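PDB 4O5A: LacI family transcription regulator from Bifidobacterium animalis subsp. lactis, which probably regulates transcription by binding operator DNA through a lacI-type helix-turn-helix and sensing a small-molecule effector with a periplasmic-binding-protein-like core. Local coordinates for residues G180-H185 against S280-G285; K241-V246 against T251-D256. All blocks are in the same frame, centred on the assembly; numbering follows the deposited sequence. Where two conformers were deposited one is given.

Contact 1 (G180-H185 against S280-G285); sequences GTMIRH and SIISWG
M182, a selenomethionine, reaches from helix 175-188 to W284 and I282 on strand 280-284, and this one side chain carries most of the contact. Its interaction with the indole is CH-pi: the CE methyl sits almost squarely over the six-membered ring, 3.4 Å from CE to the W284 ring centroid and 7° off the normal. The chain lies extended as far as SE and then bends at chi3 (-75°), which turns the methyl down onto the ring face. M182 SE itself hangs 4.6 Å from the centroid of the five-membered ring of W284, a more distant Met-aromatic contact.

The remaining contacts across the interface are apolar. I282 offers its two branches to different partners: CG2 touches M182 SE at 3.8 Å, while CD1 lies at the edge of the H185 ring, 4.1 Å from H185 CD2. M182 also packs on I254 of the neighbouring strand.

No hydrogen bond joins the two segments. H185 NE2 bonds to T340 OG1, and the imidazole meets F189 edge to face. R209 forms a cation-pi contact with W284, whose side chain also packs against F213. With W284 replaced by an alanine, the M182 methyl is likely to lose the ring it rests on, and R209 its aromatic partner.

Helix and strand run nearly antiparallel, at 170°, with their axes 10.7 Å apart, as where a helix covers the parallel strands of a mixed sheet in a periplasmic-binding-protein-like alpha/beta domain. W284 closes the strand at its C-terminal end, the end that in this family usually borders the effector cleft between subdomains. The chemistry implies cohesion by dispersion and shape: a selenoether side chain lies against a flat ring and a branched aliphatic, while the imidazole finds its polar partner in T340.

Contact 2 (K241-V246 against T251-D256); sequences KRLLSV and TAIIYD
D256 OD2, at the far end of the segment whose I253 meets L243 and L244, is gripped by a salt bridge from R196 NH2 and a hydrogen bond from G199 N; R209 adds a long, weak ion pair. The contact with helix 233-245, by contrast, is wholly apolar. I253 CD1 does most of the touching, 4.0 Å from L243 CD1 and 4.3 Å from L244 CD2, so two leucine methyls from successive residues meet one isoleucine tip. With CG1 anti to the carbonyl carbon (chi1 -60°), I253 extends that branch to the helix while CG2 lies 3.4 Å above the Y255 ring plane, toward its rim. The phenol is tied in turn to the same helix, through a hydrogen bond between Y255 OH and T240 OG1.

L243 also rests on A195 and V197 of strand 193-197, the strand passed over by the beta-alpha-beta crossover that leads from strand 223-224 through this helix to strand 252-255. The leucines and isoleucine have no directional bond to fix them, and the two segments bury just 115 Å² between them, both sides summed. What the chemistry implies is light aliphatic packing that closes the crossover, while polar fastening comes from groups beside it, among them D256 and the Y255 hydroxyl.

How the contacts relate
Followed from the N terminus, the chain lays down helix 175-188 and then runs through strand 193-197, helix 206-219 and strand 223-224 before reaching helix 233-245. Four residues separate 241-246 from 251-256, where contact 2 closes a short loop. Helix 258-271 follows, and strand 280-284 comes back to the first helix to complete contact 1, whose long loop therefore encloses contact 2 entirely. Strands 252-255 and 280-284 are neighbours in one sheet, joined by probable hydrogen bonds such as W284 N to Y255 O, 2.8 Å. Because side chains alternate along these strands, the two contacts tie helices to opposite faces of that sheet.

Contact 1 (G180-H185 against S280-G285)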
loop_
_atom_site.group_PDB
_atom_site.type_symbol
_atom_site.label_atom_id
_atom_site.label_comp_id
_atom_site.label_asym_id
_atom_site.label_seq_id
_atom_site.Cartn_x
_atom_site.Cartn_y
_atom_site.Cartn_z
ATOM N N GLY A 180 23.281 -5.984 -9.929
ATOM C CA GLY A 180 24.091 -7.127 -10.321
ATOM C C GLY A 180 23.351 -8.442 -10.201
ATOM O O GLY A 180 23.433 -9.292 -11.088
ATOM N N THR A 181 22.610 -8.612 -9.112
ATOM C CA THR A 181 21.894 -9.860 -8.893
ATOM C C THR A 181 20.858 -10.081 -10.004
ATOM O O THR A 181 20.729 -11.195 -10.523
ATOM C CB THR A 181 21.208 -9.876 -7.513
ATOM O OG1 THR A 181 22.215 -9.804 -6.489
ATOM C CG2 THR A 181 20.418 -11.157 -7.336
HETATM N N MSE A 182 20.139 -9.024 -10.372
HETATM C CA MSE A 182 19.115 -9.118 -11.414
HETATM C C MSE A 182 19.741 -9.362 -12.781
HETATM O O MSE A 182 19.279 -10.207 -13.549
HETATM C CB MSE A 182 18.267 -7.858 -11.438
HETATM C CG MSE A 182 17.311 -7.780 -10.264
HETATM SE SE MSE A 182 16.193 -6.208 -10.424
HETATM C CE MSE A 182 17.484 -4.885 -9.921
ATOM N N ILE A 183 20.804 -8.634 -13.082
ATOM C CA ILE A 183 21.424 -8.765 -14.394
ATOM C C ILE A 183 22.081 -10.130 -14.541
ATOM O O ILE A 183 22.007 -10.744 -15.603
ATOM C CB ILE A 183 22.436 -7.630 -14.651
ATOM C CG1 ILE A 183 21.705 -6.287 -14.648
ATOM C CG2 ILE A 183 23.178 -7.837 -15.963
ATOM C CD1 ILE A 183 22.637 -5.108 -14.491
ATOM N N ARG A 184 22.725 -10.623 -13.487
ATOM C CA ARG A 184 23.345 -11.945 -13.586
ATOM C C ARG A 184 22.300 -13.042 -13.816
ATOM O O ARG A 184 22.572 -14.008 -14.510
ATOM C CB ARG A 184 24.199 -12.260 -12.349
ATOM C CG ARG A 184 25.470 -11.434 -12.243
ATOM C CD ARG A 184 26.400 -12.002 -11.162
ATOM N NE ARG A 184 25.783 -11.877 -9.840
ATOM C CZ ARG A 184 25.837 -10.776 -9.095
ATOM N NH1 ARG A 184 26.503 -9.715 -9.538
ATOM N NH2 ARG A 184 25.231 -10.734 -7.908
ATOM N N HIS A 185 21.113 -12.882 -13.227
ATOM C CA HIS A 185 20.000 -13.821 -13.402
ATOM C C HIS A 185 19.600 -13.838 -14.884
ATOM O O HIS A 185 19.394 -14.905 -15.469
ATOM C CB HIS A 185 18.823 -13.394 -12.511
ATOM C CG HIS A 185 17.582 -14.229 -12.654
ATOM N ND1 HIS A 185 17.503 -15.536 -12.213
ATOM C CD2 HIS A 185 16.354 -13.917 -13.130
ATOM C CE1 HIS A 185 16.285 -16.001 -12.445
ATOM N NE2 HIS A 185 15.566 -15.038 -12.991
ATOM N N SER A 280 11.131 -11.965 -20.825
ATOM C CA SER A 280 11.238 -12.109 -19.375
ATOM C C SER A 280 10.985 -10.772 -18.700
ATOM O O SER A 280 11.352 -9.725 -19.238
ATOM C CB SER A 280 12.631 -12.623 -18.974
ATOM O OG SER A 280 12.766 -14.004 -19.248
ATOM N N ILE A 281 10.372 -10.813 -17.516
ATOM C CA ILE A 281 10.038 -9.605 -16.759
ATOM C C ILE A 281 10.478 -9.746 -15.306
ATOM O O ILE A 281 10.272 -10.787 -14.686
ATOM C CB ILE A 281 8.515 -9.310 -16.808
ATOM C CG1 ILE A 281 8.120 -8.876 -18.221
ATOM C CG2 ILE A 281 8.131 -8.209 -15.821
ATOM C CD1 ILE A 281 6.624 -8.694 -18.399
ATOM N N ILE A 282 11.096 -8.693 -14.771
ATOM C CA ILE A 282 11.464 -8.630 -13.358
ATOM C C ILE A 282 10.905 -7.336 -12.751
ATOM O O ILE A 282 10.955 -6.271 -13.378
ATOM C CB ILE A 282 12.990 -8.662 -13.181
ATOM C CG1 ILE A 282 13.542 -9.992 -13.674
ATOM C CG2 ILE A 282 13.393 -8.452 -11.709
ATOM C CD1 ILE A 282 15.060 -10.058 -13.670
ATOM N N SER A 283 10.369 -7.446 -11.539
ATOM C CA SER A 283 9.933 -6.287 -10.769
ATOM C C SER A 283 10.987 -5.955 -9.733
ATOM O O SER A 283 11.401 -6.837 -8.990
ATOM C CB SER A 283 8.648 -6.612 -10.008
ATOM O OG SER A 283 8.275 -5.531 -9.163
ATOM N N TRP A 284 11.393 -4.688 -9.668
ATOM C CA TRP A 284 12.285 -4.216 -8.610
ATOM C C TRP A 284 11.359 -3.810 -7.479
ATOM O O TRP A 284 10.739 -2.746 -7.526
ATOM C CB TRP A 284 13.078 -2.991 -9.083
ATOM C CG TRP A 284 14.367 -2.757 -8.346
ATOM C CD1 TRP A 284 14.630 -3.045 -7.052
ATOM C CD2 TRP A 284 15.570 -2.189 -8.893
ATOM N NE1 TRP A 284 15.934 -2.688 -6.743
ATOM C CE2 TRP A 284 16.521 -2.173 -7.852
ATOM C CE3 TRP A 284 15.926 -1.712 -10.152
ATOM C CZ2 TRP A 284 17.819 -1.677 -8.050
ATOM C CZ3 TRP A 284 17.218 -1.219 -10.339
ATOM C CH2 TRP A 284 18.142 -1.212 -9.293
ATOM N N GLY A 285 11.250 -4.659 -6.465
ATOM C CA GLY A 285 10.268 -4.453 -5.411
ATOM C C GLY A 285 9.253 -5.576 -5.491
ATOM O O GLY A 285 8.855 -5.973 -6.586
#

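Contact 2 (K241-V246 against T251-D256)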
loop_
_atom_site.group_PDB
_atom_site.type_symbol
_atom_site.label_atom_id
_atom_site.label_comp_id
_atom_site.label_asym_id
_atom_site.label_seq_id
_atom_site.Cartn_x
_atom_site.Cartn_y
_atom_site.Cartn_z
ATOM N N LYS A 241 5.085 -0.795 -24.576
ATOM C CA LYS A 241 4.711 -0.748 -25.986
ATOM C C LYS A 241 5.866 -0.227 -26.832
ATOM O O LYS A 241 6.169 -0.758 -27.906
ATOM C CB LYS A 241 3.496 0.160 -26.180
ATOM C CG LYS A 241 2.168 -0.458 -25.758
ATOM C CD LYS A 241 1.022 0.483 -26.145
ATOM C CE LYS A 241 -0.331 -0.119 -25.801
ATOM N NZ LYS A 241 -1.447 0.603 -26.486
ATOM N N ARG A 242 6.517 0.822 -26.344
ATOM C CA ARG A 242 7.649 1.397 -27.058
ATOM C C ARG A 242 8.815 0.408 -27.167
ATOM O O ARG A 242 9.359 0.214 -28.253
ATOM C CB ARG A 242 8.106 2.687 -26.378
ATOM C CG ARG A 242 9.349 3.311 -26.986
ATOM C CD ARG A 242 9.545 4.709 -26.421
ATOM N NE ARG A 242 10.868 5.269 -26.693
ATOM C CZ ARG A 242 11.190 6.533 -26.442
ATOM N NH1 ARG A 242 10.282 7.353 -25.932
ATOM N NH2 ARG A 242 12.402 6.981 -26.714
ATOM N N LEU A 243 9.185 -0.221 -26.057
ATOM C CA LEU A 243 10.282 -1.200 -26.071
ATOM C C LEU A 243 9.998 -2.407 -26.958
ATOM O O LEU A 243 10.888 -2.891 -27.662
ATOM C CB LEU A 243 10.607 -1.658 -24.652
ATOM C CG LEU A 243 11.212 -0.554 -23.780
ATOM C CD1 LEU A 243 11.215 -0.981 -22.332
ATOM C CD2 LEU A 243 12.630 -0.216 -24.247
ATOM N N LEU A 244 8.758 -2.885 -26.941
ATOM C CA LEU A 244 8.398 -4.055 -27.746
ATOM C C LEU A 244 8.200 -3.778 -29.231
ATOM O O LEU A 244 8.070 -4.715 -30.024
ATOM C CB LEU A 244 7.161 -4.749 -27.169
ATOM C CG LEU A 244 7.318 -5.303 -25.753
ATOM C CD1 LEU A 244 6.039 -5.996 -25.341
ATOM C CD2 LEU A 244 8.491 -6.272 -25.702
ATOM N N SER A 245 8.185 -2.501 -29.605
ATOM C CA SER A 245 7.956 -2.129 -30.992
ATOM C C SER A 245 9.221 -1.710 -31.746
ATOM O O SER A 245 9.184 -1.544 -32.961
ATOM C CB SER A 245 6.895 -1.026 -31.079
ATOM O OG SER A 245 5.719 -1.421 -30.397
ATOM N N VAL A 246 10.331 -1.543 -31.030
ATOM C CA VAL A 246 11.578 -1.059 -31.645
ATOM C C VAL A 246 12.647 -2.154 -31.761
ATOM O O VAL A 246 13.148 -2.639 -30.747
ATOM C CB VAL A 246 12.163 0.161 -30.871
ATOM C CG1 VAL A 246 13.525 0.559 -31.431
ATOM C CG2 VAL A 246 11.190 1.343 -30.912
ATOM N N THR A 251 14.735 -8.841 -24.887
ATOM C CA THR A 251 14.165 -10.116 -24.460
ATOM C C THR A 251 13.840 -10.130 -22.964
ATOM O O THR A 251 13.257 -11.089 -22.458
ATOM C CB THR A 251 15.083 -11.315 -24.824
ATOM O OG1 THR A 251 16.402 -11.114 -24.288
ATOM C CG2 THR A 251 15.176 -11.490 -26.334
ATOM N N ALA A 252 14.252 -9.092 -22.245
ATOM C CA ALA A 252 13.900 -8.969 -20.840
ATOM C C ALA A 252 13.763 -7.498 -20.492
ATOM O O ALA A 252 14.500 -6.658 -21.019
ATOM C CB ALA A 252 14.972 -9.648 -19.951
ATOM N N ILE A 253 12.794 -7.193 -19.634
ATOM C CA ILE A 253 12.576 -5.838 -19.142
ATOM C C ILE A 253 12.501 -5.866 -17.628
ATOM O O ILE A 253 11.791 -6.690 -17.040
ATOM C CB ILE A 253 11.288 -5.212 -19.738
ATOM C CG1 ILE A 253 11.412 -5.156 -21.256
ATOM C CG2 ILE A 253 11.087 -3.782 -19.206
ATOM C CD1 ILE A 253 10.093 -4.805 -21.960
ATOM N N ILE A 254 13.271 -4.982 -16.996
ATOM C CA ILE A 254 13.222 -4.803 -15.550
ATOM C C ILE A 254 12.458 -3.512 -15.233
ATOM O O ILE A 254 12.781 -2.442 -15.755
ATOM C CB ILE A 254 14.645 -4.726 -14.975
ATOM C CG1 ILE A 254 15.380 -6.047 -15.251
ATOM C CG2 ILE A 254 14.586 -4.451 -13.485
ATOM C CD1 ILE A 254 16.802 -6.070 -14.736
ATOM N N TYR A 255 11.441 -3.610 -14.382
ATOM C CA TYR A 255 10.641 -2.450 -14.012
ATOM C C TYR A 255 10.945 -1.970 -12.606
ATOM O O TYR A 255 11.085 -2.784 -11.696
ATOM C CB TYR A 255 9.157 -2.808 -14.062
ATOM C CG TYR A 255 8.688 -3.160 -15.447
ATOM C CD1 TYR A 255 8.049 -2.217 -16.239
ATOM C CD2 TYR A 255 8.879 -4.434 -15.957
ATOM C CE1 TYR A 255 7.610 -2.538 -17.532
ATOM C CE2 TYR A 255 8.437 -4.777 -17.239
ATOM C CZ TYR A 255 7.813 -3.828 -18.013
ATOM O OH TYR A 255 7.404 -4.174 -19.274
ATOM N N ASP A 256 10.972 -0.647 -12.418
ATOM C CA ASP A 256 11.292 -0.077 -11.108
ATOM C C ASP A 256 10.178 -0.238 -10.062
ATOM O O ASP A 256 10.393 0.041 -8.887
ATOM C CB ASP A 256 11.698 1.401 -11.233
ATOM C CG ASP A 256 13.199 1.580 -11.461
ATOM O OD1 ASP A 256 13.856 0.621 -11.916
ATOM O OD2 ASP A 256 13.711 2.690 -11.197
#